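Local structure of D-2-hydroxyacid dehydrogensase protein (Ketogulonicigenium vulgare, 4LSW) at residues 90-95 and 308-313; 47-52 and 69-74; 57-62 and 86-91. The protein probably catalyses the reversible, NAD(P)-dependent interconversion of D-2-hydroxyacids and 2-oxoacids. All coordinates share one frame; numbering follows the deposited sequence.

Interaction 1. Residues 90-95 and 308-313; sequences GIQVTN and SPLLTP
Leu310 reaches across to Thr94 and Gln92. Its CB comes within 4.1 Å of Thr94 CG2. Past CG the chain forks. CD1 runs on to 3.8 Å from Thr94 CG2 and, at its other side, 3.5 Å from Gln92 OE1. The second branch also meets Thr94, but less closely: Leu310 CD2 is 4.2 Å from Thr94 CG2. The Leu310 and Thr94 side chains cross at about a right angle. Thr94 turns its hydroxyl to Ser72, so its methyl is what meets the leucine.

Two hydrogen bonds tie Thr312 to Asn95. Asn95 N donates to Thr312 O at 3.2 Å, nearly in line with the carbonyl. Thr312 OG1 donates to Asn95 O at 2.7 Å, tilted 32° from that carbonyl plane. Chi1 of 49° places OG1 between the backbone N and C of its own residue, facing Asn95. Asn300 ND2 also bonds to this hydroxyl. With an alanine here, Asn95 O would probably lose its hydroxyl donor and Asn300 ND2 an acceptor.

Thr94 and Pro313 form an antiparallel non-hydrogen-bonded pair. The arrangement is that of an antiparallel edge strand, from the chain's C-terminal end, completing an otherwise parallel alpha/beta sheet.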
ATOM      1  N   GLY A  90     -14.526  -1.779 -24.519  1.00 17.76           N
ATOM      2  CA  GLY A  90     -13.222  -1.802 -25.145  1.00 16.81           C
ATOM      3  C   GLY A  90     -12.283  -0.788 -24.524  1.00 13.27           C
ATOM      4  O   GLY A  90     -11.271  -0.431 -25.113  1.00 14.58           O
ATOM      5  N   ILE A  91     -12.615  -0.330 -23.322  1.00 13.87           N
ATOM      6  CA  ILE A  91     -11.761   0.626 -22.628  1.00 12.83           C
ATOM      7  C   ILE A  91     -10.602  -0.104 -21.946  1.00 11.90           C
ATOM      8  O   ILE A  91     -10.811  -1.098 -21.248  1.00 12.64           O
ATOM      9  CB  ILE A  91     -12.556   1.445 -21.601  1.00 13.12           C
ATOM     10  CG1 ILE A  91     -13.621   2.278 -22.316  1.00 13.66           C
ATOM     11  CG2 ILE A  91     -11.639   2.345 -20.774  1.00 11.54           C
ATOM     12  CD1 ILE A  91     -14.724   2.741 -21.401  1.00 15.79           C
ATOM     13  N   GLN A  92      -9.389   0.398 -22.162  1.00 11.90           N
ATOM     14  CA  GLN A  92      -8.191  -0.167 -21.557  1.00 13.94           C
ATOM     15  C   GLN A  92      -7.849   0.563 -20.257  1.00 12.15           C
ATOM     16  O   GLN A  92      -8.248   1.707 -20.061  1.00 10.79           O
ATOM     17  CB  GLN A  92      -7.029  -0.094 -22.546  1.00 14.83           C
ATOM     18  CG  GLN A  92      -7.286  -0.895 -23.825  1.00 15.32           C
ATOM     19  CD  GLN A  92      -6.239  -0.644 -24.892  1.00 20.53           C
ATOM     20  OE1 GLN A  92      -5.131  -1.176 -24.829  1.00 21.46           O
ATOM     21  NE2 GLN A  92      -6.585   0.177 -25.880  1.00 16.53           N
ATOM     22  N   VAL A  93      -7.126  -0.113 -19.364  1.00 10.41           N
ATOM     23  CA  VAL A  93      -6.776   0.457 -18.063  1.00  9.33           C
ATOM     24  C   VAL A  93      -5.289   0.224 -17.780  1.00 11.87           C
ATOM     25  O   VAL A  93      -4.772  -0.842 -18.098  1.00 12.37           O
ATOM     26  CB  VAL A  93      -7.639  -0.150 -16.931  1.00 10.15           C
ATOM     27  CG1 VAL A  93      -7.336   0.516 -15.593  1.00 11.93           C
ATOM     28  CG2 VAL A  93      -9.133  -0.031 -17.245  1.00 12.23           C
ATOM     29  N   THR A  94      -4.606   1.225 -17.220  1.00  9.15           N
ATOM     30  CA  THR A  94      -3.214   1.061 -16.779  1.00 10.09           C
ATOM     31  C   THR A  94      -3.088   1.455 -15.309  1.00 10.39           C
ATOM     32  O   THR A  94      -3.908   2.214 -14.794  1.00 10.36           O
ATOM     33  CB  THR A  94      -2.215   1.925 -17.605  1.00 11.55           C
ATOM     34  OG1 THR A  94      -2.492   3.315 -17.402  1.00 11.13           O
ATOM     35  CG2 THR A  94      -2.286   1.591 -19.090  1.00 12.24           C
ATOM     36  N   ASN A  95      -2.060   0.940 -14.637  1.00 12.09           N
ATOM     37  CA  ASN A  95      -1.754   1.377 -13.276  1.00 10.79           C
ATOM     38  C   ASN A  95      -0.276   1.753 -13.163  1.00 11.53           C
ATOM     39  O   ASN A  95       0.401   1.931 -14.186  1.00 11.51           O
ATOM     40  CB  ASN A  95      -2.138   0.307 -12.240  1.00 12.44           C
ATOM     41  CG  ASN A  95      -1.311  -0.962 -12.364  1.00 11.58           C
ATOM     42  OD1 ASN A  95      -0.717  -1.239 -13.402  1.00 13.05           O
ATOM     43  ND2 ASN A  95      -1.283  -1.748 -11.291  1.00 15.64           N
ATOM     44  N   SER A 308       1.676   3.977 -29.432  1.00 20.35           N
ATOM     45  CA  SER A 308       2.679   3.024 -28.973  1.00 22.52           C
ATOM     46  C   SER A 308       2.072   2.092 -27.926  1.00 22.93           C
ATOM     47  O   SER A 308       1.000   2.381 -27.397  1.00 21.87           O
ATOM     48  CB  SER A 308       3.884   3.767 -28.398  1.00 21.78           C
ATOM     49  OG  SER A 308       4.581   4.459 -29.411  1.00 33.13           O
ATOM     50  N   PRO A 309       2.748   0.968 -27.628  1.00 22.50           N
ATOM     51  CA  PRO A 309       2.167   0.058 -26.637  1.00 22.41           C
ATOM     52  C   PRO A 309       2.090   0.702 -25.262  1.00 18.64           C
ATOM     53  O   PRO A 309       2.963   1.494 -24.907  1.00 21.11           O
ATOM     54  CB  PRO A 309       3.170  -1.098 -26.587  1.00 23.22           C
ATOM     55  CG  PRO A 309       3.923  -1.025 -27.869  1.00 24.25           C
ATOM     56  CD  PRO A 309       3.999   0.431 -28.203  1.00 24.54           C
ATOM     57  N   LEU A 310       1.059   0.358 -24.500  1.00 20.71           N
ATOM     58  CA  LEU A 310       0.951   0.788 -23.111  1.00 18.53           C
ATOM     59  C   LEU A 310       2.067   0.149 -22.286  1.00 21.16           C
ATOM     60  O   LEU A 310       2.452  -0.997 -22.540  1.00 22.61           O
ATOM     61  CB  LEU A 310      -0.418   0.402 -22.549  1.00 15.02           C
ATOM     62  CG  LEU A 310      -1.624   1.060 -23.215  1.00 16.67           C
ATOM     63  CD1 LEU A 310      -2.917   0.514 -22.642  1.00 16.91           C
ATOM     64  CD2 LEU A 310      -1.563   2.580 -23.073  1.00 17.37           C
ATOM     65  N   LEU A 311       2.588   0.881 -21.303  1.00 17.80           N
ATOM     66  CA  LEU A 311       3.687   0.370 -20.488  1.00 13.70           C
ATOM     67  C   LEU A 311       3.206  -0.661 -19.478  1.00 19.78           C
ATOM     68  O   LEU A 311       3.767  -1.756 -19.373  1.00 19.67           O
ATOM     69  CB  LEU A 311       4.393   1.510 -19.744  1.00 15.33           C
ATOM     70  CG  LEU A 311       5.378   2.406 -20.515  1.00 21.01           C
ATOM     71  CD1 LEU A 311       4.658   3.416 -21.396  1.00 20.66           C
ATOM     72  CD2 LEU A 311       6.325   3.116 -19.561  1.00 24.44           C
ATOM     73  N   THR A 312       2.165  -0.300 -18.732  1.00 17.04           N
ATOM     74  CA  THR A 312       1.675  -1.133 -17.642  1.00 16.70           C
ATOM     75  C   THR A 312       0.156  -1.339 -17.668  1.00 13.37           C
ATOM     76  O   THR A 312      -0.554  -0.904 -16.757  1.00 12.58           O
ATOM     77  CB  THR A 312       2.103  -0.559 -16.279  1.00 16.35           C
ATOM     78  OG1 THR A 312       1.801   0.839 -16.228  1.00 14.73           O
ATOM     79  CG2 THR A 312       3.605  -0.733 -16.069  1.00 16.36           C
ATOM     80  N   PRO A 313      -0.349  -2.023 -18.708  1.00 13.04           N
ATOM     81  CA  PRO A 313      -1.793  -2.273 -18.765  1.00 12.24           C
ATOM     82  C   PRO A 313      -2.258  -3.300 -17.745  1.00 16.44           C
ATOM     83  O   PRO A 313      -1.504  -4.214 -17.387  1.00 17.64           O
ATOM     84  CB  PRO A 313      -1.991  -2.848 -20.164  1.00 16.88           C
ATOM     85  CG  PRO A 313      -0.687  -3.516 -20.473  1.00 20.50           C
ATOM     86  CD  PRO A 313       0.368  -2.654 -19.832  1.00 17.40           C
TER

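Interaction 2. Residues 47-52 and 69-74; sequences RAIATR and ELISVY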
ATOM      1  N   ARG A  47     -11.018  11.375 -24.158  1.00 10.34           N
ATOM      2  CA  ARG A  47     -10.426  10.169 -24.716  1.00 10.33           C
ATOM      3  C   ARG A  47      -9.705   9.363 -23.640  1.00  9.31           C
ATOM      4  O   ARG A  47      -9.507   8.168 -23.793  1.00 10.53           O
ATOM      5  CB  ARG A  47      -9.493  10.516 -25.874  1.00 15.80           C
ATOM      6  CG  ARG A  47     -10.229  11.046 -27.103  1.00 17.22           C
ATOM      7  CD  ARG A  47      -9.262  11.539 -28.158  1.00 21.27           C
ATOM      8  NE  ARG A  47      -8.383  10.467 -28.615  1.00 20.40           N
ATOM      9  CZ  ARG A  47      -7.234  10.660 -29.253  1.00 21.33           C
ATOM     10  NH1 ARG A  47      -6.817  11.888 -29.514  1.00 23.45           N
ATOM     11  NH2 ARG A  47      -6.500   9.620 -29.622  1.00 25.36           N
ATOM     12  N   ALA A  48      -9.314  10.019 -22.550  1.00 10.03           N
ATOM     13  CA  ALA A  48      -8.715   9.294 -21.431  1.00  9.24           C
ATOM     14  C   ALA A  48      -9.092   9.921 -20.094  1.00  8.46           C
ATOM     15  O   ALA A  48      -9.276  11.133 -20.002  1.00  9.09           O
ATOM     16  CB  ALA A  48      -7.195   9.220 -21.568  1.00 10.47           C
ATOM     17  N   ILE A  49      -9.202   9.077 -19.073  1.00  9.15           N
ATOM     18  CA  ILE A  49      -9.389   9.536 -17.704  1.00  8.59           C
ATOM     19  C   ILE A  49      -8.088   9.294 -16.957  1.00  8.79           C
ATOM     20  O   ILE A  49      -7.442   8.252 -17.132  1.00 10.76           O
ATOM     21  CB  ILE A  49     -10.547   8.804 -17.017  1.00  8.52           C
ATOM     22  CG1 ILE A  49     -11.882   9.258 -17.612  1.00 10.52           C
ATOM     23  CG2 ILE A  49     -10.531   9.071 -15.513  1.00 10.05           C
ATOM     24  CD1 ILE A  49     -13.057   8.424 -17.162  1.00  9.48           C
ATOM     25  N   ALA A  50      -7.679  10.282 -16.169  1.00  8.95           N
ATOM     26  CA  ALA A  50      -6.547  10.137 -15.268  1.00  9.89           C
ATOM     27  C   ALA A  50      -7.121  10.131 -13.865  1.00  9.44           C
ATOM     28  O   ALA A  50      -7.770  11.086 -13.439  1.00 10.06           O
ATOM     29  CB  ALA A  50      -5.567  11.294 -15.442  1.00 11.11           C
ATOM     30  N   THR A  51      -6.895   9.043 -13.142  1.00  9.06           N
ATOM     31  CA  THR A  51      -7.520   8.897 -11.846  1.00 10.01           C
ATOM     32  C   THR A  51      -6.511   8.396 -10.824  1.00 12.03           C
ATOM     33  O   THR A  51      -5.292   8.386 -11.068  1.00 10.70           O
ATOM     34  CB  THR A  51      -8.774   7.982 -11.924  1.00 13.19           C
ATOM     35  OG1 THR A  51      -9.507   8.045 -10.690  1.00 11.87           O
ATOM     36  CG2 THR A  51      -8.396   6.539 -12.249  1.00 11.92           C
ATOM     37  N   ARG A  52      -7.036   7.998  -9.671  1.00 12.44           N
ATOM     38  CA  ARG A  52      -6.240   7.442  -8.591  1.00 19.88           C
ATOM     39  C   ARG A  52      -6.922   6.172  -8.107  1.00 26.47           C
ATOM     40  O   ARG A  52      -8.122   5.984  -8.339  1.00 24.41           O
ATOM     41  CB  ARG A  52      -6.100   8.468  -7.461  1.00 24.97           C
ATOM     42  CG  ARG A  52      -5.231   9.657  -7.843  1.00 21.89           C
ATOM     43  CD  ARG A  52      -5.394  10.843  -6.895  1.00 27.15           C
ATOM     44  NE  ARG A  52      -4.889  10.565  -5.552  1.00 31.03           N
ATOM     45  CZ  ARG A  52      -3.797  11.112  -5.020  1.00 30.36           C
ATOM     46  NH1 ARG A  52      -3.075  11.992  -5.704  1.00 24.57           N
ATOM     47  NH2 ARG A  52      -3.431  10.787  -3.785  1.00 38.96           N
ATOM     48  N   GLU A  69     -11.190   5.996 -24.280  1.00 12.95           N
ATOM     49  CA  GLU A  69     -10.296   4.961 -24.801  1.00 12.44           C
ATOM     50  C   GLU A  69      -9.495   4.279 -23.696  1.00 12.78           C
ATOM     51  O   GLU A  69      -9.168   3.083 -23.778  1.00 12.53           O
ATOM     52  CB  GLU A  69      -9.323   5.564 -25.819  1.00 12.66           C
ATOM     53  CG  GLU A  69     -10.006   6.162 -27.046  1.00 17.26           C
ATOM     54  CD  GLU A  69      -9.074   6.996 -27.914  1.00 19.62           C
ATOM     55  OE1 GLU A  69      -7.850   7.034 -27.658  1.00 18.25           O
ATOM     56  OE2 GLU A  69      -9.579   7.632 -28.865  1.00 20.26           O
ATOM     57  N   LEU A  70      -9.188   5.044 -22.656  1.00 11.23           N
ATOM     58  CA  LEU A  70      -8.189   4.625 -21.685  1.00  9.45           C
ATOM     59  C   LEU A  70      -8.441   5.260 -20.339  1.00  8.73           C
ATOM     60  O   LEU A  70      -8.774   6.440 -20.250  1.00 10.10           O
ATOM     61  CB  LEU A  70      -6.794   5.036 -22.177  1.00 10.84           C
ATOM     62  CG  LEU A  70      -5.646   4.938 -21.163  1.00 11.12           C
ATOM     63  CD1 LEU A  70      -5.370   3.501 -20.761  1.00 12.82           C
ATOM     64  CD2 LEU A  70      -4.390   5.570 -21.719  1.00 11.61           C
ATOM     65  N   ILE A  71      -8.290   4.466 -19.285  1.00  8.14           N
ATOM     66  CA  ILE A  71      -8.279   5.003 -17.933  1.00  8.17           C
ATOM     67  C   ILE A  71      -6.924   4.665 -17.340  1.00  9.53           C
ATOM     68  O   ILE A  71      -6.567   3.492 -17.234  1.00  9.28           O
ATOM     69  CB  ILE A  71      -9.393   4.397 -17.058  1.00  9.17           C
ATOM     70  CG1 ILE A  71     -10.765   4.697 -17.667  1.00  9.60           C
ATOM     71  CG2 ILE A  71      -9.313   4.961 -15.644  1.00  9.60           C
ATOM     72  CD1 ILE A  71     -11.917   3.914 -17.040  1.00 12.07           C
ATOM     73  N   SER A  72      -6.168   5.699 -16.989  1.00  9.50           N
ATOM     74  CA  SER A  72      -4.850   5.532 -16.402  1.00  8.40           C
ATOM     75  C   SER A  72      -4.908   5.886 -14.924  1.00  8.85           C
ATOM     76  O   SER A  72      -5.344   6.980 -14.544  1.00  8.74           O
ATOM     77  CB  SER A  72      -3.806   6.369 -17.151  1.00  9.47           C
ATOM     78  OG  SER A  72      -3.498   5.768 -18.393  1.00 10.17           O
ATOM     79  N   VAL A  73      -4.491   4.928 -14.098  1.00 10.31           N
ATOM     80  CA  VAL A  73      -4.564   5.063 -12.651  1.00  9.66           C
ATOM     81  C   VAL A  73      -3.197   5.384 -12.053  1.00  9.65           C
ATOM     82  O   VAL A  73      -2.192   4.741 -12.385  1.00 10.92           O
ATOM     83  CB  VAL A  73      -5.092   3.760 -12.010  1.00  9.32           C
ATOM     84  CG1 VAL A  73      -5.193   3.913 -10.511  1.00 12.17           C
ATOM     85  CG2 VAL A  73      -6.456   3.378 -12.606  1.00 10.75           C
ATOM     86  N   TYR A  74      -3.174   6.390 -11.181  1.00 11.86           N
ATOM     87  CA  TYR A  74      -2.006   6.710 -10.363  1.00 10.86           C
ATOM     88  C   TYR A  74      -2.068   5.819  -9.123  1.00 12.39           C
ATOM     89  O   TYR A  74      -2.956   5.980  -8.287  1.00 15.31           O
ATOM     90  CB  TYR A  74      -2.065   8.189  -9.977  1.00 12.10           C
ATOM     91  CG  TYR A  74      -0.897   8.740  -9.185  1.00 14.36           C
ATOM     92  CD1 TYR A  74      -0.808   8.551  -7.807  1.00 18.53           C
ATOM     93  CD2 TYR A  74       0.082   9.504  -9.803  1.00 16.00           C
ATOM     94  CE1 TYR A  74       0.245   9.081  -7.077  1.00 18.81           C
ATOM     95  CE2 TYR A  74       1.131  10.037  -9.081  1.00 14.59           C
ATOM     96  CZ  TYR A  74       1.210   9.823  -7.727  1.00 11.52           C
ATOM     97  OH  TYR A  74       2.265  10.373  -7.025  1.00 13.49           O
TER
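The Arg47 guanidinium has the Glu69 carboxylate at its edge, with the two planes 62° apart. Arg47 NE donates to Glu69 OE2 at 3.1 Å in a salt bridge, meeting the oxygen from above the carboxylate plane. Strands 48-52 and 70-74 are parallel neighbours, the two strands of a beta-alpha-beta unit whose helix is 59-63. A bend at chi3 (61°) turns the Arg47 end toward the acid. Glu69 OE1 also bonds to His304 of helix 287-306. At the far end, Arg52 and Tyr74 point the same way, guanidinium and ring nearly parallel. Their side chains come nearest through aliphatic carbons, Arg52 CG to Tyr74 CB at 4.1 Å. The Tyr74 ring meets that of Tyr12.

Backbone bonds join Ile49 N to Leu70 O, Ser72 N to Ile49 O, Thr51 N to Ser72 O and Tyr74 N to Thr51 O.

Ala48, Leu70 and Tyr74 lie on the face packed by helix 287-306. Ile49 and Ile71 lie on the other, against helix 59-63, with Ile49 CB 4.2 Å from Ile71 CG1. Thr51 and Val73 share that face. Thr51 OG1, anti to its own N (chi1 -170°), bonds to Gly56 O. Thr51 CG2 rests 3.7 Å from Val73 CG2.

Interaction 3. Residues 57-62 and 86-91; sequences ASRALI and CRERGI
Glu88 OE1 is held by two arginines, Arg59 from across the contact and Arg89 from its own segment. Arg59 NH1 donates to it at 2.8 Å along a nearly straight line, 166° at the hydrogen. It arrives on the syn side of the carboxylate. Arg89 NH1 forms a salt bridge to the same oxygen at 3.1 Å. The contact joins two helices, 59-63 and 83-89, on one face of the six-stranded mixed sheet of this alpha/beta domain. Each follows a sheet strand, 48-52 or 70-74.

Arg59 grips the acid end-on with both terminal nitrogens. Its NH2 donates to Glu88 OE2 at 3.0 Å, from above the carboxylate plane. The two flat groups are turned 44° against each other, so the grip is not coplanar. A bend at chi3 (-68°) brings the Arg59 guanidinium over to Glu88. The paired carboxylate probably offsets the charge of both arginines.

Beneath this network lies an apolar layer. Ile62 CG2 touches Arg89 CD at 3.5 Å and Ile91 CD1 also at 3.5 Å. The other branch of Ile62 ends at CD1, 4.0 Å from Cys86 SG. Ile62, Cys86 and Ile91 all pack on Ile71 of strand 70-74.

Both backbones are locally braced. Ser58 is the N-cap of helix 59-63, and its OG accepts from Leu61 N. Cys86 O accepts from Arg89 N and Ile91 N, which approach opposite faces of its plane. Gly90, between those two donors, has a positive phi.

A water bridges the two arginines on the polar side. It lies in the plane of the Arg59 guanidinium, at its edge. It accepts from Arg59 NH1 at 2.6 Å and from Arg89 NH2 at 3.1 Å.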
ATOM      1  N   ALA A  57     -13.257   4.992 -11.285  1.00 12.61           N
ATOM      2  CA  ALA A  57     -14.050   5.531 -12.382  1.00 13.28           C
ATOM      3  C   ALA A  57     -15.337   4.730 -12.453  1.00 15.30           C
ATOM      4  O   ALA A  57     -15.308   3.538 -12.745  1.00 14.99           O
ATOM      5  CB  ALA A  57     -13.294   5.427 -13.695  1.00 13.81           C
ATOM      6  N   SER A  58     -16.465   5.376 -12.175  1.00 12.47           N
ATOM      7  CA  SER A  58     -17.739   4.666 -12.113  1.00 12.84           C
ATOM      8  C   SER A  58     -18.326   4.399 -13.489  1.00 13.11           C
ATOM      9  O   SER A  58     -17.933   5.023 -14.482  1.00 12.41           O
ATOM     10  CB  SER A  58     -18.757   5.462 -11.295  1.00 15.15           C
ATOM     11  OG  SER A  58     -19.105   6.658 -11.976  1.00 16.07           O
ATOM     12  N   ARG A  59     -19.279   3.472 -13.539  1.00 13.31           N
ATOM     13  CA  ARG A  59     -20.025   3.209 -14.763  1.00 14.21           C
ATOM     14  C   ARG A  59     -20.680   4.476 -15.310  1.00 15.16           C
ATOM     15  O   ARG A  59     -20.631   4.733 -16.502  1.00 13.95           O
ATOM     16  CB  ARG A  59     -21.082   2.125 -14.522  1.00 15.80           C
ATOM     17  CG  ARG A  59     -21.978   1.887 -15.727  1.00 19.19           C
ATOM     18  CD  ARG A  59     -22.935   0.719 -15.514  1.00 20.59           C
ATOM     19  NE  ARG A  59     -22.241  -0.565 -15.443  1.00 19.56           N
ATOM     20  CZ  ARG A  59     -21.940  -1.307 -16.502  1.00 17.85           C
ATOM     21  NH1 ARG A  59     -22.259  -0.883 -17.718  1.00 21.01           N
ATOM     22  NH2 ARG A  59     -21.314  -2.466 -16.348  1.00 22.16           N
ATOM     23  N   ALA A  60     -21.282   5.274 -14.433  1.00 15.58           N
ATOM     24  CA  ALA A  60     -21.973   6.476 -14.887  1.00 16.04           C
ATOM     25  C   ALA A  60     -20.984   7.462 -15.506  1.00 14.54           C
ATOM     26  O   ALA A  60     -21.286   8.111 -16.505  1.00 14.17           O
ATOM     27  CB  ALA A  60     -22.750   7.117 -13.753  1.00 19.00           C
ATOM     28  N   LEU A  61     -19.798   7.570 -14.915  1.00 12.46           N
ATOM     29  CA  LEU A  61     -18.777   8.449 -15.467  1.00 10.88           C
ATOM     30  C   LEU A  61     -18.314   7.954 -16.837  1.00 11.42           C
ATOM     31  O   LEU A  61     -18.175   8.730 -17.786  1.00 12.52           O
ATOM     32  CB  LEU A  61     -17.591   8.543 -14.517  1.00 12.05           C
ATOM     33  CG  LEU A  61     -16.457   9.374 -15.098  1.00 14.27           C
ATOM     34  CD1 LEU A  61     -16.929  10.809 -15.316  1.00 14.74           C
ATOM     35  CD2 LEU A  61     -15.225   9.323 -14.211  1.00 14.02           C
ATOM     36  N   ILE A  62     -18.073   6.653 -16.931  1.00 10.87           N
ATOM     37  CA  ILE A  62     -17.698   6.028 -18.192  1.00 12.62           C
ATOM     38  C   ILE A  62     -18.775   6.257 -19.258  1.00 12.26           C
ATOM     39  O   ILE A  62     -18.458   6.564 -20.408  1.00 13.20           O
ATOM     40  CB  ILE A  62     -17.412   4.526 -17.975  1.00 10.55           C
ATOM     41  CG1 ILE A  62     -16.109   4.364 -17.187  1.00 11.35           C
ATOM     42  CG2 ILE A  62     -17.343   3.791 -19.298  1.00 14.17           C
ATOM     43  CD1 ILE A  62     -15.927   3.002 -16.541  1.00 11.48           C
ATOM     44  N   CYS A  86     -15.663  -1.157 -18.386  1.00 14.05           N
ATOM     45  CA  CYS A  86     -14.538  -1.013 -19.294  1.00 12.23           C
ATOM     46  C   CYS A  86     -14.532  -2.106 -20.354  1.00 14.63           C
ATOM     47  O   CYS A  86     -14.414  -1.820 -21.540  1.00 16.17           O
ATOM     48  CB  CYS A  86     -13.215  -1.013 -18.527  1.00 12.83           C
ATOM     49  SG  CYS A  86     -12.931   0.496 -17.569  1.00 14.33           S
ATOM     50  N   ARG A  87     -14.666  -3.354 -19.921  1.00 17.61           N
ATOM     51  CA  ARG A  87     -14.593  -4.472 -20.850  1.00 19.09           C
ATOM     52  C   ARG A  87     -15.762  -4.514 -21.828  1.00 19.29           C
ATOM     53  O   ARG A  87     -15.604  -4.963 -22.963  1.00 22.33           O
ATOM     54  CB  ARG A  87     -14.455  -5.790 -20.095  1.00 18.55           C
ATOM     55  CG  ARG A  87     -13.107  -5.929 -19.406  1.00 16.93           C
ATOM     56  CD  ARG A  87     -12.875  -7.346 -18.926  1.00 20.87           C
ATOM     57  NE  ARG A  87     -11.589  -7.496 -18.251  1.00 21.07           N
ATOM     58  CZ  ARG A  87     -11.426  -7.474 -16.932  1.00 22.53           C
ATOM     59  NH1 ARG A  87     -12.473  -7.309 -16.135  1.00 23.79           N
ATOM     60  NH2 ARG A  87     -10.214  -7.627 -16.409  1.00 23.62           N
ATOM     61  N   GLU A  88     -16.928  -4.041 -21.394  1.00 19.26           N
ATOM     62  CA  GLU A  88     -18.077  -3.912 -22.288  1.00 20.72           C
ATOM     63  C   GLU A  88     -17.757  -2.975 -23.442  1.00 22.91           C
ATOM     64  O   GLU A  88     -18.254  -3.155 -24.554  1.00 26.25           O
ATOM     65  CB  GLU A  88     -19.291  -3.345 -21.545  1.00 22.47           C
ATOM     66  CG  GLU A  88     -19.994  -4.287 -20.591  1.00 23.99           C
ATOM     67  CD  GLU A  88     -20.985  -3.559 -19.696  1.00 27.56           C
ATOM     68  OE1 GLU A  88     -21.194  -2.342 -19.899  1.00 27.22           O
ATOM     69  OE2 GLU A  88     -21.542  -4.201 -18.783  1.00 30.06           O
ATOM     70  N   ARG A  89     -16.927  -1.970 -23.168  1.00 22.30           N
ATOM     71  CA  ARG A  89     -16.732  -0.851 -24.088  1.00 21.01           C
ATOM     72  C   ARG A  89     -15.399  -0.825 -24.822  1.00 20.33           C
ATOM     73  O   ARG A  89     -15.162   0.050 -25.653  1.00 23.45           O
ATOM     74  CB  ARG A  89     -16.924   0.463 -23.329  1.00 22.46           C
ATOM     75  CG  ARG A  89     -18.324   0.617 -22.804  1.00 27.75           C
ATOM     76  CD  ARG A  89     -18.495   1.877 -21.997  1.00 27.95           C
ATOM     77  NE  ARG A  89     -19.899   2.266 -21.967  1.00 32.24           N
ATOM     78  CZ  ARG A  89     -20.833   1.625 -21.273  1.00 32.71           C
ATOM     79  NH1 ARG A  89     -20.516   0.567 -20.532  1.00 29.16           N
ATOM     80  NH2 ARG A  89     -22.089   2.046 -21.316  1.00 33.08           N
ATOM     81  N   GLY A  90     -14.526  -1.779 -24.519  1.00 17.76           N
ATOM     82  CA  GLY A  90     -13.222  -1.802 -25.145  1.00 16.81           C
ATOM     83  C   GLY A  90     -12.283  -0.788 -24.524  1.00 13.27           C
ATOM     84  O   GLY A  90     -11.271  -0.431 -25.113  1.00 14.58           O
ATOM     85  N   ILE A  91     -12.615  -0.330 -23.322  1.00 13.87           N
ATOM     86  CA  ILE A  91     -11.761   0.626 -22.628  1.00 12.83           C
ATOM     87  C   ILE A  91     -10.602  -0.104 -21.946  1.00 11.90           C
ATOM     88  O   ILE A  91     -10.811  -1.098 -21.248  1.00 12.64           O
ATOM     89  CB  ILE A  91     -12.556   1.445 -21.601  1.00 13.12           C
ATOM     90  CG1 ILE A  91     -13.621   2.278 -22.316  1.00 13.66           C
ATOM     91  CG2 ILE A  91     -11.639   2.345 -20.774  1.00 11.54           C
ATOM     92  CD1 ILE A  91     -14.724   2.741 -21.401  1.00 15.79           C
TER
HETATM   93  O   HOH W   1     -23.558   1.187 -18.697  1.00 36.10           O

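In the fold
All three contacts belong to the domain with the six-stranded mixed sheet, separate from the seven-stranded parallel sheet of the NAD-binding domain. Interactions 1 and 2 have centres about 9 Å apart. They share that sheet, since strands 70-74 and 92-94 are neighbours; Thr94 O lies 2.9 Å from Val73 N, a probable hydrogen bond. Interaction 3 centres about 11 Å from interaction 2 and packs on it through Ile71 CD1, 3.6 Å from Cys86 SG. Interactions 1 and 3 share Gly90 and Ile91, where helix 83-89 passes into strand 92-94. Their centres are about 14 Å apart, and Val93 CG2 touches Cys86 SG at 3.8 Å.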